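Local coordinates for protein dally-like, isoform A (Drosophila melanogaster, PDB 6XTZ) that binds Wnt and Hedgehog family proteins, probably as a cell-surface heparan sulfate proteoglycan, and shields the Wnt lipid to enable signalling at a distance, at residues S7-C10 / S11-T14; H15-Q18 / A19-I22; F182-V185 / P186-S190; L207-A210 / S211-A214; V213-K216 / V217-V220. The protein carries 5 engineered substitutions. All coordinates share one frame; numbering follows the deposited sequence.

Contact 1: residues S7-C10 / S11-T14. With NAG (2-acetamido-2-deoxy-beta-D-glucopyranose), chain B.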
loop_
_atom_site.group_PDB
_atom_site.type_symbol
_atom_site.label_atom_id
_atom_site.label_comp_id
_atom_site.label_asym_id
_atom_site.label_seq_id
_atom_site.Cartn_x
_atom_site.Cartn_y
_atom_site.Cartn_z
ATOM N N SER A 7 -10.049 -49.419 18.062
ATOM C CA SER A 7 -10.539 -49.289 16.697
ATOM C C SER A 7 -11.502 -48.108 16.577
ATOM O O SER A 7 -12.345 -47.900 17.453
ATOM C CB SER A 7 -11.234 -50.573 16.249
ATOM O OG SER A 7 -10.301 -51.626 16.094
ATOM N N PRO A 8 -11.400 -47.327 15.506
ATOM C CA PRO A 8 -12.292 -46.176 15.339
ATOM C C PRO A 8 -13.701 -46.600 14.955
ATOM O O PRO A 8 -13.940 -47.697 14.444
ATOM C CB PRO A 8 -11.629 -45.379 14.212
ATOM C CG PRO A 8 -10.890 -46.410 13.420
ATOM C CD PRO A 8 -10.414 -47.433 14.416
ATOM N N ASN A 9 -14.644 -45.693 15.201
ATOM C CA ASN A 9 -16.057 -45.912 14.896
ATOM C C ASN A 9 -16.361 -45.230 13.566
ATOM O O ASN A 9 -16.622 -44.025 13.517
ATOM C CB ASN A 9 -16.944 -45.379 16.016
ATOM C CG ASN A 9 -18.398 -45.765 15.842
ATOM O OD1 ASN A 9 -18.737 -46.587 14.993
ATOM N ND2 ASN A 9 -19.267 -45.173 16.652
ATOM N N CYS A 10 -16.329 -46.010 12.483
ATOM C CA CYS A 10 -16.562 -45.455 11.157
ATOM C C CYS A 10 -18.024 -45.107 10.922
ATOM O O CYS A 10 -18.323 -44.325 10.014
ATOM C CB CYS A 10 -16.080 -46.436 10.089
ATOM S SG CYS A 10 -14.384 -46.991 10.346
ATOM N N SER A 11 -18.937 -45.664 11.719
ATOM C CA SER A 11 -20.353 -45.370 11.539
ATOM C C SER A 11 -20.699 -43.959 11.996
ATOM O O SER A 11 -21.675 -43.375 11.514
ATOM C CB SER A 11 -21.201 -46.395 12.292
ATOM O OG SER A 11 -22.581 -46.118 12.145
ATOM N N ALA A 12 -19.919 -43.397 12.922
ATOM C CA ALA A 12 -20.197 -42.057 13.421
ATOM C C ALA A 12 -19.790 -40.964 12.441
ATOM O O ALA A 12 -20.246 -39.825 12.585
ATOM C CB ALA A 12 -19.486 -41.835 14.759
ATOM N N VAL A 13 -18.957 -41.283 11.450
ATOM C CA VAL A 13 -18.425 -40.296 10.522
ATOM C C VAL A 13 -18.808 -40.594 9.078
ATOM O O VAL A 13 -18.258 -39.986 8.160
ATOM C CB VAL A 13 -16.895 -40.174 10.660
ATOM C CG1 VAL A 13 -16.530 -39.592 12.015
ATOM C CG2 VAL A 13 -16.239 -41.533 10.465
ATOM N N THR A 14 -19.746 -41.520 8.854
ATOM C CA THR A 14 -20.135 -41.846 7.485
ATOM C C THR A 14 -20.815 -40.668 6.798
ATOM O O THR A 14 -20.690 -40.509 5.578
ATOM C CB THR A 14 -21.046 -43.078 7.468
ATOM O OG1 THR A 14 -21.495 -43.324 6.129
ATOM C CG2 THR A 14 -22.252 -42.876 8.373
HETATM C C1 NAG B . -20.674 -45.472 16.575
HETATM C C2 NAG B . -21.291 -45.579 17.969
HETATM C C3 NAG B . -22.773 -45.922 17.863
HETATM C C4 NAG B . -23.486 -44.924 16.960
HETATM C C5 NAG B . -22.782 -44.836 15.609
HETATM C C6 NAG B . -23.365 -43.775 14.705
HETATM C C7 NAG B . -20.023 -46.278 19.950
HETATM C C8 NAG B . -19.344 -47.417 20.649
HETATM N N2 NAG B . -20.593 -46.566 18.776
HETATM O O3 NAG B . -23.358 -45.909 19.160
HETATM O O4 NAG B . -24.837 -45.325 16.763
HETATM O O5 NAG B . -21.397 -44.504 15.800
HETATM O O6 NAG B . -23.877 -42.680 15.452
HETATM O O7 NAG B . -20.055 -45.147 20.428
#

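Contact 2: residues H15-Q18 / A19-I22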
loop_
_atom_site.group_PDB
_atom_site.type_symbol
_atom_site.label_atom_id
_atom_site.label_comp_id
_atom_site.label_asym_id
_atom_site.label_seq_id
_atom_site.Cartn_x
_atom_site.Cartn_y
_atom_site.Cartn_z
ATOM N N HIS A 15 -21.523 -39.829 7.557
ATOM C CA HIS A 15 -22.162 -38.659 6.964
ATOM C C HIS A 15 -21.146 -37.576 6.628
ATOM O O HIS A 15 -21.344 -36.819 5.671
ATOM C CB HIS A 15 -23.232 -38.108 7.907
ATOM C CG HIS A 15 -22.684 -37.548 9.182
ATOM N ND1 HIS A 15 -22.274 -38.344 10.230
ATOM C CD2 HIS A 15 -22.486 -36.270 9.582
ATOM C CE1 HIS A 15 -21.843 -37.581 11.219
ATOM N NE2 HIS A 15 -21.961 -36.318 10.851
ATOM N N ILE A 16 -20.060 -37.486 7.401
ATOM C CA ILE A 16 -19.034 -36.482 7.139
ATOM C C ILE A 16 -18.360 -36.744 5.798
ATOM O O ILE A 16 -18.118 -35.815 5.018
ATOM C CB ILE A 16 -18.014 -36.453 8.291
ATOM C CG1 ILE A 16 -18.702 -36.085 9.607
ATOM C CG2 ILE A 16 -16.891 -35.477 7.989
ATOM C CD1 ILE A 16 -17.764 -36.061 10.796
ATOM N N PHE A 17 -18.050 -38.010 5.507
ATOM C CA PHE A 17 -17.408 -38.341 4.239
ATOM C C PHE A 17 -18.339 -38.077 3.063
ATOM O O PHE A 17 -17.903 -37.580 2.018
ATOM C CB PHE A 17 -16.948 -39.798 4.250
ATOM C CG PHE A 17 -15.901 -40.094 5.287
ATOM C CD1 PHE A 17 -14.865 -39.204 5.517
ATOM C CD2 PHE A 17 -15.958 -41.257 6.038
ATOM C CE1 PHE A 17 -13.902 -39.470 6.471
ATOM C CE2 PHE A 17 -14.998 -41.529 6.994
ATOM C CZ PHE A 17 -13.970 -40.632 7.212
ATOM N N GLN A 18 -19.627 -38.401 3.214
ATOM C CA GLN A 18 -20.589 -38.110 2.157
ATOM C C GLN A 18 -20.753 -36.611 1.947
ATOM O O GLN A 18 -20.979 -36.165 0.816
ATOM C CB GLN A 18 -21.938 -38.754 2.481
ATOM C CG GLN A 18 -21.918 -40.274 2.469
ATOM C CD GLN A 18 -23.265 -40.884 2.808
ATOM O OE1 GLN A 18 -24.200 -40.182 3.191
ATOM N NE2 GLN A 18 -23.369 -42.200 2.665
ATOM N N ALA A 19 -20.645 -35.820 3.017
ATOM C CA ALA A 19 -20.695 -34.370 2.880
ATOM C C ALA A 19 -19.463 -33.818 2.179
ATOM O O ALA A 19 -19.522 -32.714 1.626
ATOM C CB ALA A 19 -20.851 -33.715 4.253
ATOM N N ARG A 20 -18.355 -34.555 2.188
ATOM C CA ARG A 20 -17.126 -34.135 1.532
ATOM C C ARG A 20 -17.034 -34.615 0.090
ATOM O O ARG A 20 -15.972 -34.485 -0.527
ATOM C CB ARG A 20 -15.914 -34.626 2.330
ATOM C CG ARG A 20 -15.794 -33.997 3.710
ATOM C CD ARG A 20 -14.718 -34.677 4.544
ATOM N NE ARG A 20 -14.580 -34.064 5.863
ATOM C CZ ARG A 20 -13.767 -34.514 6.813
ATOM N NH1 ARG A 20 -13.019 -35.587 6.595
ATOM N NH2 ARG A 20 -13.706 -33.894 7.984
ATOM N N GLY A 21 -18.116 -35.162 -0.458
ATOM C CA GLY A 21 -18.135 -35.602 -1.837
ATOM C C GLY A 21 -17.754 -37.046 -2.066
ATOM O O GLY A 21 -17.633 -37.459 -3.224
ATOM N N ILE A 22 -17.560 -37.826 -1.007
ATOM C CA ILE A 22 -17.176 -39.227 -1.129
ATOM C C ILE A 22 -18.435 -40.073 -1.248
ATOM O O ILE A 22 -19.337 -39.987 -0.406
ATOM C CB ILE A 22 -16.326 -39.670 0.073
ATOM C CG1 ILE A 22 -15.114 -38.749 0.238
ATOM C CG2 ILE A 22 -15.884 -41.114 -0.092
ATOM C CD1 ILE A 22 -14.267 -39.059 1.452
#

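Contact 3: residues F182-V185 / P186-S190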
loop_
_atom_site.group_PDB
_atom_site.type_symbol
_atom_site.label_atom_id
_atom_site.label_comp_id
_atom_site.label_asym_id
_atom_site.label_seq_id
_atom_site.Cartn_x
_atom_site.Cartn_y
_atom_site.Cartn_z
ATOM N N PHE A 182 11.952 39.455 -2.824
ATOM C CA PHE A 182 10.656 39.351 -2.167
ATOM C C PHE A 182 10.765 38.883 -0.721
ATOM O O PHE A 182 9.748 38.532 -0.117
ATOM C CB PHE A 182 9.742 38.399 -2.943
ATOM C CG PHE A 182 9.540 38.782 -4.383
ATOM C CD1 PHE A 182 9.590 40.108 -4.780
ATOM C CD2 PHE A 182 9.297 37.809 -5.341
ATOM C CE1 PHE A 182 9.403 40.456 -6.104
ATOM C CE2 PHE A 182 9.109 38.152 -6.668
ATOM C CZ PHE A 182 9.163 39.477 -7.050
ATOM N N GLY A 183 11.968 38.871 -0.153
ATOM C CA GLY A 183 12.161 38.303 1.166
ATOM C C GLY A 183 12.208 36.789 1.123
ATOM O O GLY A 183 12.743 36.210 0.174
ATOM N N ASP A 184 11.645 36.137 2.140
ATOM C CA ASP A 184 11.621 34.683 2.224
ATOM C C ASP A 184 10.315 34.083 1.713
ATOM O O ASP A 184 10.100 32.876 1.859
ATOM C CB ASP A 184 11.877 34.234 3.666
ATOM C CG ASP A 184 10.870 34.808 4.651
ATOM O OD1 ASP A 184 9.933 35.514 4.220
ATOM O OD2 ASP A 184 11.016 34.552 5.863
ATOM N N VAL A 185 9.440 34.902 1.124
ATOM C CA VAL A 185 8.150 34.393 0.647
ATOM C C VAL A 185 8.318 33.384 -0.484
ATOM O O VAL A 185 7.666 32.321 -0.428
ATOM C CB VAL A 185 7.232 35.565 0.268
ATOM C CG1 VAL A 185 5.935 35.059 -0.345
ATOM C CG2 VAL A 185 6.947 36.428 1.488
ATOM N N PRO A 186 9.131 33.622 -1.519
ATOM C CA PRO A 186 9.280 32.595 -2.565
ATOM C C PRO A 186 9.856 31.286 -2.056
ATOM O O PRO A 186 9.377 30.212 -2.443
ATOM C CB PRO A 186 10.214 33.266 -3.581
ATOM C CG PRO A 186 10.004 34.721 -3.375
ATOM C CD PRO A 186 9.810 34.878 -1.901
ATOM N N ASP A 187 10.878 31.342 -1.198
ATOM C CA ASP A 187 11.487 30.115 -0.694
ATOM C C ASP A 187 10.514 29.327 0.173
ATOM O O ASP A 187 10.435 28.098 0.066
ATOM C CB ASP A 187 12.760 30.442 0.086
ATOM C CG ASP A 187 13.870 30.964 -0.806
ATOM O OD1 ASP A 187 13.947 30.534 -1.977
ATOM O OD2 ASP A 187 14.665 31.806 -0.338
ATOM N N LYS A 188 9.766 30.013 1.042
ATOM C CA LYS A 188 8.784 29.317 1.867
ATOM C C LYS A 188 7.680 28.711 1.012
ATOM O O LYS A 188 7.206 27.604 1.289
ATOM C CB LYS A 188 8.196 30.269 2.908
ATOM C CG LYS A 188 9.147 30.628 4.042
ATOM C CD LYS A 188 8.487 31.582 5.025
ATOM C CE LYS A 188 9.370 31.832 6.237
ATOM N NZ LYS A 188 9.591 30.596 7.033
ATOM N N LEU A 189 7.262 29.420 -0.038
ATOM C CA LEU A 189 6.202 28.907 -0.898
ATOM C C LEU A 189 6.703 27.761 -1.769
ATOM O O LEU A 189 5.969 26.798 -2.018
ATOM C CB LEU A 189 5.639 30.036 -1.761
ATOM C CG LEU A 189 4.416 29.715 -2.620
ATOM C CD1 LEU A 189 3.242 29.292 -1.752
ATOM C CD2 LEU A 189 4.044 30.914 -3.477
ATOM N N SER A 190 7.952 27.842 -2.234
ATOM C CA SER A 190 8.495 26.787 -3.083
ATOM C C SER A 190 8.605 25.469 -2.329
ATOM O O SER A 190 8.336 24.400 -2.888
ATOM C CB SER A 190 9.859 27.200 -3.631
ATOM O OG SER A 190 9.754 28.352 -4.448
HETATM O O HOH W 1 12.719 33.826 -0.879
#

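Contact 4: residues L207-A210 / S211-A214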
loop_
_atom_site.group_PDB
_atom_site.type_symbol
_atom_site.label_atom_id
_atom_site.label_comp_id
_atom_site.label_asym_id
_atom_site.label_seq_id
_atom_site.Cartn_x
_atom_site.Cartn_y
_atom_site.Cartn_z
ATOM N N LEU A 207 0.063 3.582 -3.089
ATOM C CA LEU A 207 -1.166 2.800 -3.021
ATOM C C LEU A 207 -1.322 1.918 -4.255
ATOM O O LEU A 207 -1.809 0.786 -4.157
ATOM C CB LEU A 207 -2.372 3.725 -2.860
ATOM C CG LEU A 207 -3.739 3.037 -2.795
ATOM C CD1 LEU A 207 -3.808 2.074 -1.616
ATOM C CD2 LEU A 207 -4.859 4.060 -2.722
ATOM N N THR A 208 -0.906 2.417 -5.421
ATOM C CA THR A 208 -0.970 1.617 -6.639
ATOM C C THR A 208 -0.013 0.434 -6.570
ATOM O O THR A 208 -0.384 -0.699 -6.897
ATOM C CB THR A 208 -0.658 2.485 -7.862
ATOM O OG1 THR A 208 -1.699 3.451 -8.047
ATOM C CG2 THR A 208 -0.544 1.625 -9.114
ATOM N N THR A 209 1.229 0.682 -6.146
ATOM C CA THR A 209 2.207 -0.397 -6.057
ATOM C C THR A 209 1.775 -1.452 -5.047
ATOM O O THR A 209 1.972 -2.652 -5.272
ATOM C CB THR A 209 3.579 0.168 -5.691
ATOM O OG1 THR A 209 3.458 1.009 -4.539
ATOM C CG2 THR A 209 4.146 0.978 -6.846
ATOM N N ALA A 210 1.176 -1.027 -3.932
ATOM C CA ALA A 210 0.673 -1.988 -2.956
ATOM C C ALA A 210 -0.416 -2.865 -3.557
ATOM O O ALA A 210 -0.515 -4.054 -3.231
ATOM C CB ALA A 210 0.149 -1.262 -1.721
ATOM N N SER A 211 -1.247 -2.297 -4.432
ATOM C CA SER A 211 -2.260 -3.101 -5.108
ATOM C C SER A 211 -1.625 -4.052 -6.113
ATOM O O SER A 211 -2.109 -5.174 -6.307
ATOM C CB SER A 211 -3.278 -2.195 -5.799
ATOM O OG SER A 211 -4.187 -2.955 -6.578
ATOM N N GLU A 212 -0.538 -3.625 -6.760
ATOM C CA GLU A 212 0.120 -4.473 -7.747
ATOM C C GLU A 212 0.862 -5.624 -7.078
ATOM O O GLU A 212 0.761 -6.776 -7.517
ATOM C CB GLU A 212 1.077 -3.640 -8.601
ATOM C CG GLU A 212 0.396 -2.563 -9.431
ATOM C CD GLU A 212 1.386 -1.637 -10.113
ATOM O OE1 GLU A 212 2.571 -1.634 -9.716
ATOM O OE2 GLU A 212 0.979 -0.913 -11.046
ATOM N N VAL A 213 1.618 -5.334 -6.014
ATOM C CA VAL A 213 2.374 -6.393 -5.354
ATOM C C VAL A 213 1.437 -7.366 -4.650
ATOM O O VAL A 213 1.728 -8.565 -4.570
ATOM C CB VAL A 213 3.417 -5.806 -4.381
ATOM C CG1 VAL A 213 4.397 -4.915 -5.127
ATOM C CG2 VAL A 213 2.747 -5.048 -3.244
ATOM N N ALA A 214 0.301 -6.882 -4.142
ATOM C CA ALA A 214 -0.672 -7.782 -3.533
ATOM C C ALA A 214 -1.247 -8.741 -4.566
ATOM O O ALA A 214 -1.444 -9.928 -4.280
ATOM C CB ALA A 214 -1.788 -6.982 -2.863
#

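Contact 5: residues V213-K216 / V217-V220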
loop_
_atom_site.group_PDB
_atom_site.type_symbol
_atom_site.label_atom_id
_atom_site.label_comp_id
_atom_site.label_asym_id
_atom_site.label_seq_id
_atom_site.Cartn_x
_atom_site.Cartn_y
_atom_site.Cartn_z
ATOM N N VAL A 213 1.618 -5.334 -6.014
ATOM C CA VAL A 213 2.374 -6.393 -5.354
ATOM C C VAL A 213 1.437 -7.366 -4.650
ATOM O O VAL A 213 1.728 -8.565 -4.570
ATOM C CB VAL A 213 3.417 -5.806 -4.381
ATOM C CG1 VAL A 213 4.397 -4.915 -5.127
ATOM C CG2 VAL A 213 2.747 -5.048 -3.244
ATOM N N ALA A 214 0.301 -6.882 -4.142
ATOM C CA ALA A 214 -0.672 -7.782 -3.533
ATOM C C ALA A 214 -1.247 -8.741 -4.566
ATOM O O ALA A 214 -1.444 -9.928 -4.280
ATOM C CB ALA A 214 -1.788 -6.982 -2.863
ATOM N N LYS A 215 -1.513 -8.247 -5.777
ATOM C CA LYS A 215 -2.039 -9.110 -6.828
ATOM C C LYS A 215 -1.025 -10.167 -7.249
ATOM O O LYS A 215 -1.410 -11.293 -7.582
ATOM C CB LYS A 215 -2.464 -8.266 -8.029
ATOM C CG LYS A 215 -3.211 -9.035 -9.106
ATOM C CD LYS A 215 -3.700 -8.097 -10.202
ATOM C CE LYS A 215 -4.466 -8.846 -11.279
ATOM N NZ LYS A 215 -4.939 -7.931 -12.357
ATOM N N LYS A 216 0.266 -9.829 -7.234
ATOM C CA LYS A 216 1.296 -10.787 -7.623
ATOM C C LYS A 216 1.471 -11.908 -6.604
ATOM O O LYS A 216 1.985 -12.973 -6.962
ATOM C CB LYS A 216 2.628 -10.071 -7.833
ATOM C CG LYS A 216 2.673 -9.162 -9.050
ATOM C CD LYS A 216 2.738 -9.970 -10.333
ATOM C CE LYS A 216 2.920 -9.070 -11.544
ATOM N NZ LYS A 216 3.035 -9.856 -12.804
ATOM N N VAL A 217 1.064 -11.694 -5.349
ATOM C CA VAL A 217 1.136 -12.755 -4.350
ATOM C C VAL A 217 0.251 -13.931 -4.740
ATOM O O VAL A 217 0.500 -15.064 -4.315
ATOM C CB VAL A 217 0.766 -12.191 -2.958
ATOM C CG1 VAL A 217 0.823 -13.273 -1.890
ATOM C CG2 VAL A 217 1.698 -11.051 -2.590
ATOM N N LEU A 218 -0.767 -13.692 -5.571
ATOM C CA LEU A 218 -1.632 -14.767 -6.044
ATOM C C LEU A 218 -0.882 -15.796 -6.880
ATOM O O LEU A 218 -1.374 -16.917 -7.046
ATOM C CB LEU A 218 -2.787 -14.188 -6.866
ATOM C CG LEU A 218 -3.763 -13.260 -6.146
ATOM C CD1 LEU A 218 -4.765 -12.675 -7.128
ATOM C CD2 LEU A 218 -4.478 -14.006 -5.040
ATOM N N ASN A 219 0.287 -15.442 -7.415
ATOM C CA ASN A 219 1.062 -16.362 -8.239
ATOM C C ASN A 219 1.774 -17.438 -7.431
ATOM O O ASN A 219 2.290 -18.391 -8.023
ATOM C CB ASN A 219 2.093 -15.589 -9.065
ATOM C CG ASN A 219 1.459 -14.552 -9.970
ATOM O OD1 ASN A 219 0.298 -14.678 -10.363
ATOM N ND2 ASN A 219 2.221 -13.517 -10.308
ATOM N N VAL A 220 1.820 -17.312 -6.108
ATOM C CA VAL A 220 2.542 -18.256 -5.263
ATOM C C VAL A 220 1.604 -19.400 -4.898
ATOM O O VAL A 220 0.595 -19.195 -4.216
ATOM C CB VAL A 220 3.091 -17.570 -4.004
ATOM C CG1 VAL A 220 3.994 -18.522 -3.235
ATOM C CG2 VAL A 220 3.841 -16.300 -4.377
#

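Contact 1: residues S7-C10 / S11-T14
The N-glycosylation site at Asn-9 sits on a tight turn just before helix 14-19, where Asn-9 and Cys-10 fold back on Ser-11 to Val-13. Asn-9 ND2 is joined to C1 of the N-acetylglucosamine by a 1.4 Å covalent bond. With CG anti to the backbone N (chi1 -171°), the amide reaches forward along the chain, and its OD1 accepts a weak hydrogen bond from Ser-11 N at 3.4 Å, which may help to orient the amide. The sugar leans over the turn: Ser-11 OG lies 3.6 Å from its C6, and the methyl CB of Ala-12 is 3.4 Å from its ring oxygen O5. Beneath the sugar the backbone closes through two further weak bonds, Ala-12 N to Asn-9 O and Val-13 N to Cys-10 O, the latter 3.4 Å long. Val-13 CG2 packs against the same Cys-10 O at 3.5 Å. Cys-10 turns its SG the other way, into a disulfide with Cys-48, while Pro-8 and Cys-10 rest on Pro-31. Val-13 occupies the N-cap position of the helix. Sequence and geometry together are those of an N-X-S/T sequon, Asn-Cys-Ser, whose asparagine carries its glycan on a disulfide-tethered turn.

Contact 2: residues H15-Q18 / A19-I22
Ile-16, on the last turn of helix 14-19, and Arg-20, just beyond it, lie side by side where a Schellman motif ends the helix. The methyl CG2 of Ile-16 lies over one face of the guanidinium, 3.4 Å from Arg-20 NE and offset toward the rim of the group. Arg-20 keeps its chain extended from CG to NE, which lays the flat group across Ile-16 CG2 and brings NH1 toward the Phe-17 ring. There Arg-20 NH1 comes within 4.0 Å of Phe-17 CE1, the two planes turned 68° from each other. NH1 also bonds to the carbonyl O of His-235, tying the helix end to a neighbouring part of the fold. With alanine in place of Arg-20, the His-235 carbonyl would probably lose this donor and Ile-16 CG2 the flat group it lies on. Further out, Phe-17 and Ile-22 point the same way, Phe-17 CB meeting Ile-22 CD1 at 3.9 Å, and both pack on Met-53 of helix 51-110. Ala-238 of helix 236-239 touches Ile-16, Phe-17 and Arg-20. The reversal at Gly-21, the C-prime residue, brings Ile-22 back beside Phe-17; its phi of 92° would press a CB against the preceding carbonyl. Gly-21 N bonds to Gln-18 O from above its carbonyl plane, and Ile-22 N reaches back to Phe-17 O at 3.1 Å. Ile-22 O then accepts a CH contact from Gln-18 CA at 3.4 Å.

Contact 3: residues F182-V185 / P186-S190
The Phe-182 ring meets Pro-186 at its edge: Pro-186 CG lies in the ring plane, 3.7 Å from Phe-182 CD2. Phe-182 and Pro-186 cross at about a right angle, and Pro-186 CD sits 3.7 Å from Phe-182 CB. Tyr-151 of helix 139-158 makes an edge-to-face contact with the same ring. Pro-186 CD is also close to Val-185 CB, 3.4 Å, a tight pair between chain neighbours. This proline lies in the first turn of helix 185-216, where a type II' turn from Phe-182 to Val-185 leads into the helix and Asp-184 takes the N-cap position. Were Pro-186 a glycine, the edge of Phe-182 would probably lose its partner and the first turn would be freer to flex. The Asp-184 carboxylate makes no capping bond; its OD2 instead lies against Lys-188 CE at 3.2 Å. Lys-188 bends at its last torsion (chi4 -64°), leaving its NZ 4.4 Å from Asp-184 OD2, an attraction beyond salt-bridge range. Asp-184 O takes the regular helix bond from Lys-188 N. A water links Gly-183 O to Asp-187 N, and Asp-187 OD2 pairs with Lys-180. Leu-189, bonded through its N to Val-185 O, helps line the pocket of the O-palmitoleoyl serine. Pro-186 O accepts from Ser-190 N and Ser-190 OG on opposite faces of its carbonyl plane, OG at 2.8 Å.

Contact 4: residues L207-A210 / S211-A214
Val-213 is packed hard against the preceding turn, its CG2 3.2 Å from Thr-209 O and 3.4 Å from Ala-210 O. CG1 lies anti to the carbonyl carbon (chi1 -60°), which leaves CG2 between backbone N and carbonyl carbon, against the two carbonyls. Val-213 N bonds to Thr-209 O at 2.8 Å, with an N-H...O angle of 170°. Next to it the small CB of Ala-214 approaches Ala-210 O to 3.2 Å. These residues lie in the C-terminal third of helix 185-216, in the helical bundle of the glypican core. Leu-207 reaches toward helices 51-110, 263-283 and 441-455, and Ala-210 meets Trp-269 and Phe-272. Ser-211 is also buried, its OG hydrogen-bonded to Ser-77 O. The exposed side is looser and belongs to Glu-212, whose extended chain runs back alongside the preceding turn. Glu-212 OE2 rests 3.5 Å from Thr-208 CG2. Glu-212 OE1 stands off Thr-209 CG2 at 4.2 Å, so the carboxylate meets methyls there. The Thr-208 hydroxyl has partners in Lys-88 and Gly-204 O, and that of Thr-209 bonds to Gln-205 O and Ala-206 O. Beneath the carboxylate, Glu-212 N bonds to Thr-208 O in its carbonyl plane, at 2.9 Å.

Contact 5: residues V213-K216 / V217-V220
Backbone hydrogen bonds between Val-213 to Lys-216 and the residues that follow carry the C-terminal end of helix 185-216. Val-217 N is shared, bonding to Ala-214 O at 3.2 Å and weakly to Val-213 O. The three-residue pattern begins with the Ala-214 bond and continues in Leu-218 N to Lys-215 O and Asn-219 N to Lys-216 O, the last 3.0 Å long. In these two the donor stands well above the carbonyl plane, 57° and 56° out of it, as expected when the coil tightens toward a 3-10 pattern. Side-chain carbons lie against backbone carbonyls. Buried Val-217 has CG1 anti to its backbone N (chi1 180°), which leaves CG2 beside that N and 3.2 Å from Val-213 O; the side chain goes on to Phe-265 and Tyr-261. Leu-218 lays its CG 3.4 Å from Lys-215 O and turns to Ile-73 of helix 51-110. On the exposed flank contact is lighter: Lys-216, bent at chi2, brings its CD to 3.6 Å from Asn-219 ND2, the two chains crossing at a slant. Asn-219 O is taken by Gln-518 of helix 513-538, where Val-220 also packs. The chemistry implies a helix end joined through its backbone; between these segments the Lys-216 and Asn-219 side chains make no hydrogen bond to each other.

Contacts 1 and 2 adjoin in sequence, at one end of the elongated molecule; contact 3 lies on the opposite side of the chain's centre, about 75 Å from contact 2, centre to centre. Helix 185-216 holds the other three, contact 3 at its start, contact 4 in its last third, contact 5 at its end, and 4 and 5 share Val-213 and Ala-214. Contact 4, its centre about 6 Å from the chain's centre, is the buried one, with regular helical bonding; the others are partly buried. Chemistry follows place: a glycan and disulfide at contact 1, a Schellman helix end at contact 2, a proline beside an aromatic ring near the lipid pocket at 3, and three-residue backbone bonds at 5.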